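Local structure of bacteriocin immunity protein (Pseudomonas aeruginosa, 4UHP) at residues 17-22 / 70-75; 27-30 / 36-39; 40-45 / 57-62. The protein binds the DNase domain of pyocin AP41 as its immunity partner, and so probably protects the producing cell from its own toxin. All coordinates share one frame; numbering follows the deposited sequence.

Interaction 1 (17-22 / 70-75)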
loop_
_atom_site.group_PDB
_atom_site.type_symbol
_atom_site.label_atom_id
_atom_site.label_comp_id
_atom_site.label_asym_id
_atom_site.label_seq_id
_atom_site.Cartn_x
_atom_site.Cartn_y
_atom_site.Cartn_z
ATOM N N GLU D 17 10.188 1.973 -17.594
ATOM C CA GLU D 17 10.139 0.519 -17.481
ATOM C C GLU D 17 9.950 0.069 -16.035
ATOM O O GLU D 17 9.191 -0.864 -15.759
ATOM C CB GLU D 17 11.417 -0.087 -18.067
ATOM C CG GLU D 17 11.553 -1.585 -17.889
ATOM C CD GLU D 17 12.682 -2.168 -18.717
ATOM O OE1 GLU D 17 13.459 -1.382 -19.300
ATOM O OE2 GLU D 17 12.785 -3.410 -18.790
ATOM N N ILE D 18 10.640 0.737 -15.116
ATOM C CA ILE D 18 10.518 0.443 -13.693
ATOM C C ILE D 18 9.155 0.868 -13.156
ATOM O O ILE D 18 8.522 0.137 -12.389
ATOM C CB ILE D 18 11.622 1.144 -12.875
ATOM C CG1 ILE D 18 13.003 0.634 -13.286
ATOM C CG2 ILE D 18 11.406 0.938 -11.386
ATOM C CD1 ILE D 18 14.132 1.266 -12.508
ATOM N N ILE D 19 8.706 2.052 -13.565
ATOM C CA ILE D 19 7.442 2.597 -13.084
ATOM C C ILE D 19 6.255 1.727 -13.506
ATOM O O ILE D 19 5.301 1.551 -12.746
ATOM C CB ILE D 19 7.227 4.036 -13.587
ATOM C CG1 ILE D 19 8.413 4.915 -13.190
ATOM C CG2 ILE D 19 5.944 4.612 -13.020
ATOM C CD1 ILE D 19 8.692 4.914 -11.699
ATOM N N GLU D 20 6.330 1.164 -14.707
ATOM C CA GLU D 20 5.267 0.306 -15.219
ATOM C C GLU D 20 5.042 -0.911 -14.323
ATOM O O GLU D 20 3.955 -1.488 -14.302
ATOM C CB GLU D 20 5.588 -0.142 -16.646
ATOM C CG GLU D 20 5.435 0.956 -17.685
ATOM C CD GLU D 20 5.958 0.554 -19.051
ATOM O OE1 GLU D 20 6.727 -0.427 -19.132
ATOM O OE2 GLU D 20 5.606 1.227 -20.042
ATOM N N GLU D 21 6.072 -1.289 -13.575
ATOM C CA GLU D 21 6.000 -2.457 -12.707
ATOM C C GLU D 21 5.085 -2.196 -11.506
ATOM O O GLU D 21 4.676 -3.126 -10.812
ATOM C CB GLU D 21 7.408 -2.858 -12.251
ATOM C CG GLU D 21 7.527 -4.291 -11.757
ATOM C CD GLU D 21 8.928 -4.862 -11.927
ATOM O OE1 GLU D 21 9.733 -4.271 -12.679
ATOM O OE2 GLU D 21 9.224 -5.904 -11.305
ATOM N N PHE D 22 4.754 -0.928 -11.276
ATOM C CA PHE D 22 3.813 -0.561 -10.222
ATOM C C PHE D 22 2.362 -0.660 -10.695
ATOM O O PHE D 22 1.440 -0.280 -9.972
ATOM C CB PHE D 22 4.101 0.854 -9.717
ATOM C CG PHE D 22 5.410 0.982 -8.995
ATOM C CD1 PHE D 22 5.495 0.732 -7.637
ATOM C CD2 PHE D 22 6.558 1.344 -9.678
ATOM C CE1 PHE D 22 6.700 0.844 -6.972
ATOM C CE2 PHE D 22 7.765 1.458 -9.019
ATOM C CZ PHE D 22 7.837 1.207 -7.664
ATOM N N GLY D 70 2.634 9.732 -16.529
ATOM C CA GLY D 70 2.413 10.875 -15.660
ATOM C C GLY D 70 3.395 10.925 -14.504
ATOM O O GLY D 70 3.881 11.996 -14.137
ATOM N N ILE D 71 3.682 9.760 -13.926
ATOM C CA ILE D 71 4.654 9.646 -12.843
ATOM C C ILE D 71 6.040 10.099 -13.304
ATOM O O ILE D 71 6.711 10.877 -12.624
ATOM C CB ILE D 71 4.737 8.204 -12.317
ATOM C CG1 ILE D 71 3.390 7.784 -11.724
ATOM C CG2 ILE D 71 5.845 8.078 -11.285
ATOM C CD1 ILE D 71 3.324 6.338 -11.300
ATOM N N VAL D 72 6.461 9.605 -14.462
ATOM C CA VAL D 72 7.743 9.996 -15.036
ATOM C C VAL D 72 7.777 11.500 -15.301
ATOM O O VAL D 72 8.770 12.167 -15.008
ATOM C CB VAL D 72 8.034 9.230 -16.342
ATOM C CG1 VAL D 72 9.251 9.809 -17.049
ATOM C CG2 VAL D 72 8.236 7.751 -16.053
ATOM N N LYS D 73 6.680 12.030 -15.835
ATOM C CA LYS D 73 6.597 13.453 -16.151
ATOM C C LYS D 73 6.640 14.319 -14.888
ATOM O O LYS D 73 7.254 15.386 -14.882
ATOM C CB LYS D 73 5.331 13.743 -16.959
ATOM C CG LYS D 73 5.188 15.192 -17.384
ATOM C CD LYS D 73 3.961 15.379 -18.251
ATOM C CE LYS D 73 3.657 16.845 -18.511
ATOM N NZ LYS D 73 4.750 17.526 -19.259
ATOM N N GLU D 74 6.003 13.855 -13.817
ATOM C CA GLU D 74 6.063 14.566 -12.544
ATOM C C GLU D 74 7.491 14.595 -12.010
ATOM O O GLU D 74 7.955 15.626 -11.520
ATOM C CB GLU D 74 5.127 13.931 -11.512
ATOM C CG GLU D 74 5.338 14.435 -10.086
ATOM C CD GLU D 74 5.185 15.943 -9.952
ATOM O OE1 GLU D 74 4.396 16.538 -10.718
ATOM O OE2 GLU D 74 5.853 16.531 -9.073
ATOM N N VAL D 75 8.185 13.465 -12.114
ATOM C CA VAL D 75 9.578 13.390 -11.693
ATOM C C VAL D 75 10.436 14.342 -12.525
ATOM O O VAL D 75 11.194 15.149 -11.980
ATOM C CB VAL D 75 10.134 11.952 -11.807
ATOM C CG1 VAL D 75 11.653 11.949 -11.686
ATOM C CG2 VAL D 75 9.511 11.053 -10.740
#
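Ile-19 reaches across to Ile-71 and Val-72 with its two branches, one for each partner. Its CG2 methyl lies against the first: Ile-19 CG2 is 3.6 Å from Ile-71 CD1 and 3.9 Å from both CB and CG2 of Ile-71, so one methyl is gripped by three carbons. The other branch serves the neighbour, with Ile-19 CG1 4.0 Å from Val-72 CG2. The side-chain torsion explains the division: with CG1 anti to the carbonyl carbon (chi1 -55°), CG2 is turned to the far side from the backbone N, and the two arms spread over adjacent positions of the opposing helix. In both pairs the side chains meet at a slant. A beta-branched residue suits this place, because both arms leave from CB itself and little freedom remains to be lost on burial.

The backbones approach closely, CA of Ile-19 being 7.6 Å from CA of Ile-71. The contact between the segments is wholly apolar, and all three touching residues are buried. Next to the contact, Phe-22 turns the edge of its ring to CA of Ile-19, and its N donates to Ile-19 O. Glu-20 and Glu-74 turn to polar partners outside the apolar seam: Glu-20 forms a salt bridge with Lys-26, and Glu-74 bonds to His-51.

Further packing encloses the seam. Val-72 also touches Glu-12 and Leu-16 of helix 12-19 and Phe-87 of the C-terminal loop, while Ile-71 meets Phe-23 and, on helix 56-59, Val-57 and Ile-58. With Ile-19 resting on Phe-45 of helix 31-49, this contact joins the first and last helices of the four-helix immunity-protein fold near its centre, and the two middle helices border it.

Interaction 2 (27-30 / 36-39)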
loop_
_atom_site.group_PDB
_atom_site.type_symbol
_atom_site.label_atom_id
_atom_site.label_comp_id
_atom_site.label_asym_id
_atom_site.label_seq_id
_atom_site.Cartn_x
_atom_site.Cartn_y
_atom_site.Cartn_z
ATOM N N SER D 27 7.623 -8.904 -13.252
ATOM C CA SER D 27 8.554 -9.879 -12.701
ATOM C C SER D 27 7.971 -11.285 -12.704
ATOM O O SER D 27 8.699 -12.264 -12.870
ATOM C CB SER D 27 8.949 -9.481 -11.279
ATOM O OG SER D 27 7.809 -9.422 -10.437
ATOM N N GLY D 28 6.659 -11.380 -12.518
ATOM C CA GLY D 28 5.987 -12.665 -12.445
ATOM C C GLY D 28 5.982 -13.207 -11.028
ATOM O O GLY D 28 5.387 -14.249 -10.746
ATOM N N LEU D 29 6.650 -12.485 -10.135
ATOM C CA LEU D 29 6.753 -12.886 -8.737
ATOM C C LEU D 29 5.402 -12.809 -8.037
ATOM O O LEU D 29 4.531 -12.029 -8.424
ATOM C CB LEU D 29 7.773 -12.011 -8.005
ATOM C CG LEU D 29 9.194 -12.008 -8.569
ATOM C CD1 LEU D 29 10.082 -11.067 -7.767
ATOM C CD2 LEU D 29 9.767 -13.415 -8.582
ATOM N N LYS D 30 5.232 -13.624 -7.003
ATOM C CA LYS D 30 3.983 -13.641 -6.255
ATOM C C LYS D 30 4.235 -13.599 -4.752
ATOM O O LYS D 30 5.336 -13.898 -4.288
ATOM C CB LYS D 30 3.161 -14.882 -6.619
ATOM C CG LYS D 30 2.685 -14.897 -8.066
ATOM C CD LYS D 30 1.917 -16.168 -8.393
ATOM C CE LYS D 30 2.815 -17.391 -8.316
ATOM N NZ LYS D 30 2.104 -18.627 -8.744
ATOM N N LYS D 36 8.583 -7.911 -1.642
ATOM C CA LYS D 36 9.936 -7.474 -1.314
ATOM C C LYS D 36 10.625 -6.840 -2.523
ATOM O O LYS D 36 11.494 -5.982 -2.366
ATOM C CB LYS D 36 10.765 -8.640 -0.774
ATOM C CG LYS D 36 10.227 -9.222 0.527
ATOM C CD LYS D 36 11.335 -9.438 1.544
ATOM C CE LYS D 36 10.897 -9.016 2.940
ATOM N NZ LYS D 36 11.215 -7.588 3.217
ATOM N N ARG D 37 10.237 -7.256 -3.724
ATOM C CA ARG D 37 10.741 -6.606 -4.929
ATOM C C ARG D 37 10.141 -5.212 -5.071
ATOM O O ARG D 37 10.848 -4.252 -5.374
ATOM C CB ARG D 37 10.441 -7.433 -6.182
ATOM C CG ARG D 37 10.654 -6.643 -7.469
ATOM C CD ARG D 37 10.747 -7.522 -8.703
ATOM N NE ARG D 37 10.990 -6.711 -9.894
ATOM C CZ ARG D 37 12.194 -6.320 -10.300
ATOM N NH1 ARG D 37 13.275 -6.676 -9.618
ATOM N NH2 ARG D 37 12.319 -5.577 -11.389
ATOM N N MET D 38 8.836 -5.101 -4.853
ATOM C CA MET D 38 8.175 -3.806 -4.947
ATOM C C MET D 38 8.657 -2.881 -3.830
ATOM O O MET D 38 8.797 -1.675 -4.035
ATOM C CB MET D 38 6.655 -3.971 -4.909
ATOM C CG MET D 38 6.101 -4.840 -6.031
ATOM S SD MET D 38 6.758 -4.418 -7.665
ATOM C CE MET D 38 6.197 -2.727 -7.834
ATOM N N ASP D 39 8.923 -3.451 -2.655
ATOM C CA ASP D 39 9.536 -2.701 -1.561
ATOM C C ASP D 39 10.846 -2.070 -2.028
ATOM O O ASP D 39 11.094 -0.886 -1.801
ATOM C CB ASP D 39 9.790 -3.604 -0.350
ATOM C CG ASP D 39 8.524 -3.906 0.437
ATOM O OD1 ASP D 39 7.420 -3.626 -0.072
ATOM O OD2 ASP D 39 8.630 -4.433 1.565
#
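Leu-29 and Arg-37 are the residues whose backbones come closest, CA to CA 8.4 Å, where the loop leading into helix 31-49 runs beside that helix's second turn. Segment 27-30 is irregular: Gly-28 has a positive phi of 88°, a conformation in which a CB would press on the carbonyl O of Ser-27, so glycine suits it well. Segment 36-39 is plainly helical.

The loop is stiffened by an ST turn, in which the hydroxyl OG of Ser-27 accepts from the backbone N of Leu-29 at 3.3 Å, with an N-H...O angle of 160°. This needs OG to sit between the backbone N and the carbonyl carbon (chi1 60°). Asn-25 adds bonds to Gly-28 N and Leu-29 O, so the turn is braced from the preceding loop as well.

Arg-37 meets it with the aliphatic part of its side chain. Its CD is touched by two carbons, CB of Ser-27 and CD1 of Leu-29, each 3.7 Å away, and its CB is 4.0 Å from Leu-29 CD1. Leucine and arginine cross at about a right angle. The arginine is stretched out from CG to NE, which carries the guanidinium past Ser-27 to a salt bridge between NE and OE2 of Glu-21. Leu-29 and Ser-27 both also rest on Leu-34 of helix 31-49.

Interaction 3 (40-45 / 57-62); sequences KLVKHF and VIFHPK
Phe-45 leaves helix 31-49 with CG anti to its backbone N (chi1 176°), and from CB onward its ring extends over helix 56-59. CG, the first ring atom, lies 3.8 Å from CD1 of Ile-58, and CD1 and CD2 of the ring border the same methyl. Farther out, CE1 and CE2 come alongside Ile-58 CG1, and CE2 also nears Val-57. At the tip, CZ is 4.0 Å from both Ile-58 CG1 and Val-57 CB, the valine approaching the ring obliquely. Thus the isoleucine underlies nearly the whole length of the ring: its CD1 sits over the centre of one face, only 10° off the normal, a well-centred CH-pi contact.

Ile-58 suits this place because it is branched. While CD1 addresses Phe-45, its CG2 lies over the centre of the Phe-59 ring, so a single side chain is applied to the faces of two phenylalanines. Across the interface Val-42 completes the set: its CG2 comes at the edge of the Phe-59 ring, in plane, 3.7 Å from CE2.

Around it, Phe-45 also touches Ile-71 and Val-75 of helix 68-81, and Val-42 packs on Phe-22. Phe-59 stacks with an aromatic side chain of the other protein chain, and its backbone O hydrogen-bonds to a polar side chain there.

All five touching residues are buried and apolar, so between these two segments the attraction is dispersion and CH-pi, with no polar bond. Ile-58 over one face and Val-42 at the edge of Phe-59 are consistent with a ring of restricted movement, set where it stacks on the partner protein.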
loop_
_atom_site.group_PDB
_atom_site.type_symbol
_atom_site.label_atom_id
_atom_site.label_comp_id
_atom_site.label_asym_id
_atom_site.label_seq_id
_atom_site.Cartn_x
_atom_site.Cartn_y
_atom_site.Cartn_z
ATOM N N LYS D 40 11.672 -2.873 -2.694
ATOM C CA LYS D 40 12.960 -2.411 -3.196
ATOM C C LYS D 40 12.804 -1.318 -4.252
ATOM O O LYS D 40 13.569 -0.354 -4.275
ATOM C CB LYS D 40 13.757 -3.580 -3.779
ATOM C CG LYS D 40 15.120 -3.180 -4.326
ATOM C CD LYS D 40 15.759 -4.299 -5.132
ATOM C CE LYS D 40 17.068 -3.840 -5.755
ATOM N NZ LYS D 40 17.682 -4.896 -6.605
ATOM N N LEU D 41 11.814 -1.477 -5.125
ATOM C CA LEU D 41 11.596 -0.524 -6.211
ATOM C C LEU D 41 11.101 0.820 -5.686
ATOM O O LEU D 41 11.514 1.874 -6.172
ATOM C CB LEU D 41 10.606 -1.088 -7.232
ATOM C CG LEU D 41 11.068 -2.311 -8.028
ATOM C CD1 LEU D 41 10.023 -2.695 -9.063
ATOM C CD2 LEU D 41 12.412 -2.051 -8.688
ATOM N N VAL D 42 10.213 0.777 -4.697
ATOM C CA VAL D 42 9.697 1.989 -4.068
ATOM C C VAL D 42 10.810 2.810 -3.431
ATOM O O VAL D 42 10.927 4.011 -3.671
ATOM C CB VAL D 42 8.651 1.669 -2.978
ATOM C CG1 VAL D 42 8.404 2.893 -2.102
ATOM C CG2 VAL D 42 7.358 1.183 -3.602
ATOM N N LYS D 43 11.626 2.158 -2.610
ATOM C CA LYS D 43 12.666 2.866 -1.881
ATOM C C LYS D 43 13.758 3.328 -2.835
ATOM O O LYS D 43 14.401 4.347 -2.600
ATOM C CB LYS D 43 13.236 1.988 -0.765
ATOM C CG LYS D 43 12.185 1.563 0.261
ATOM C CD LYS D 43 11.221 2.714 0.558
ATOM C CE LYS D 43 10.443 2.505 1.848
ATOM N NZ LYS D 43 10.320 3.775 2.617
ATOM N N HIS D 44 13.948 2.587 -3.921
ATOM C CA HIS D 44 14.871 3.005 -4.970
ATOM C C HIS D 44 14.338 4.237 -5.695
ATOM O O HIS D 44 15.088 5.168 -5.989
ATOM C CB HIS D 44 15.107 1.873 -5.970
ATOM C CG HIS D 44 15.935 2.276 -7.149
ATOM N ND1 HIS D 44 17.290 2.516 -7.060
ATOM C CD2 HIS D 44 15.599 2.488 -8.443
ATOM C CE1 HIS D 44 17.753 2.853 -8.251
ATOM N NE2 HIS D 44 16.748 2.846 -9.107
ATOM N N PHE D 45 13.039 4.226 -5.985
ATOM C CA PHE D 45 12.362 5.364 -6.600
ATOM C C PHE D 45 12.580 6.629 -5.778
ATOM O O PHE D 45 13.002 7.660 -6.302
ATOM C CB PHE D 45 10.862 5.078 -6.747
ATOM C CG PHE D 45 10.070 6.235 -7.296
ATOM C CD1 PHE D 45 9.890 6.381 -8.662
ATOM C CD2 PHE D 45 9.501 7.173 -6.446
ATOM C CE1 PHE D 45 9.163 7.441 -9.172
ATOM C CE2 PHE D 45 8.777 8.239 -6.950
ATOM C CZ PHE D 45 8.607 8.371 -8.316
ATOM N N VAL D 57 4.170 10.039 -5.233
ATOM C CA VAL D 57 4.083 10.310 -6.664
ATOM C C VAL D 57 3.428 9.133 -7.384
ATOM O O VAL D 57 2.622 9.314 -8.297
ATOM C CB VAL D 57 5.468 10.576 -7.282
ATOM C CG1 VAL D 57 5.342 10.858 -8.773
ATOM C CG2 VAL D 57 6.156 11.739 -6.572
ATOM N N ILE D 58 3.770 7.927 -6.949
ATOM C CA ILE D 58 3.240 6.710 -7.550
ATOM C C ILE D 58 1.854 6.355 -7.025
ATOM O O ILE D 58 0.916 6.163 -7.806
ATOM C CB ILE D 58 4.175 5.511 -7.295
ATOM C CG1 ILE D 58 5.559 5.773 -7.890
ATOM C CG2 ILE D 58 3.572 4.233 -7.858
ATOM C CD1 ILE D 58 6.565 4.680 -7.587
ATOM N N PHE D 59 1.730 6.270 -5.703
ATOM C CA PHE D 59 0.531 5.718 -5.081
ATOM C C PHE D 59 -0.538 6.762 -4.757
ATOM O O PHE D 59 -1.695 6.414 -4.529
ATOM C CB PHE D 59 0.907 4.958 -3.805
ATOM C CG PHE D 59 1.840 3.801 -4.042
ATOM C CD1 PHE D 59 1.386 2.639 -4.643
ATOM C CD2 PHE D 59 3.167 3.873 -3.654
ATOM C CE1 PHE D 59 2.241 1.571 -4.859
ATOM C CE2 PHE D 59 4.025 2.810 -3.865
ATOM C CZ PHE D 59 3.560 1.655 -4.470
ATOM N N HIS D 60 -0.154 8.033 -4.714
ATOM C CA HIS D 60 -1.128 9.103 -4.514
ATOM C C HIS D 60 -0.881 10.273 -5.464
ATOM O O HIS D 60 -0.642 11.400 -5.028
ATOM C CB HIS D 60 -1.103 9.566 -3.061
ATOM C CG HIS D 60 -1.510 8.496 -2.095
ATOM N ND1 HIS D 60 -2.820 8.298 -1.716
ATOM C CD2 HIS D 60 -0.786 7.545 -1.460
ATOM C CE1 HIS D 60 -2.884 7.280 -0.876
ATOM N NE2 HIS D 60 -1.664 6.805 -0.704
ATOM N N PRO D 61 -0.957 10.001 -6.775
ATOM C CA PRO D 61 -0.579 10.974 -7.801
ATOM C C PRO D 61 -1.580 12.113 -7.944
ATOM O O PRO D 61 -2.760 11.952 -7.626
ATOM C CB PRO D 61 -0.540 10.128 -9.073
ATOM C CG PRO D 61 -1.580 9.085 -8.832
ATOM C CD PRO D 61 -1.517 8.770 -7.367
ATOM N N LYS D 62 -1.094 13.257 -8.412
ATOM C CA LYS D 62 -1.950 14.379 -8.765
ATOM C C LYS D 62 -2.858 13.971 -9.921
ATOM O O LYS D 62 -2.495 13.096 -10.707
ATOM C CB LYS D 62 -1.107 15.601 -9.143
ATOM C CG LYS D 62 -0.182 16.085 -8.039
ATOM C CD LYS D 62 -0.971 16.563 -6.833
ATOM C CE LYS D 62 -0.052 17.074 -5.732
ATOM N NZ LYS D 62 0.805 18.199 -6.195
#

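How the interactions relate
Interactions 1 and 3 form one continuous core, with centres about 8 Å apart. Phe-22 bridges them: its CE1 is 3.5 Å from Val-42 CG2 and its CZ 3.7 Å from Ile-58 CD1. Ile-19 CD1, 3.6 Å from Phe-45 CD1, makes a second link. Interaction 2 is peripheral, about 17 Å from the centre of interaction 1 and about 14 Å from that of interaction 3, whose segment 40-45 directly continues 36-39. The salt bridge of Arg-37 with Glu-21 ties it to 17-22, and next to it Met-38 CE is 3.5 Å from Phe-22 CD1. The partner protein spans these regions, touching Phe-22, Met-38, Asp-39, Val-42 and Phe-59, so core and binding surface share side chains.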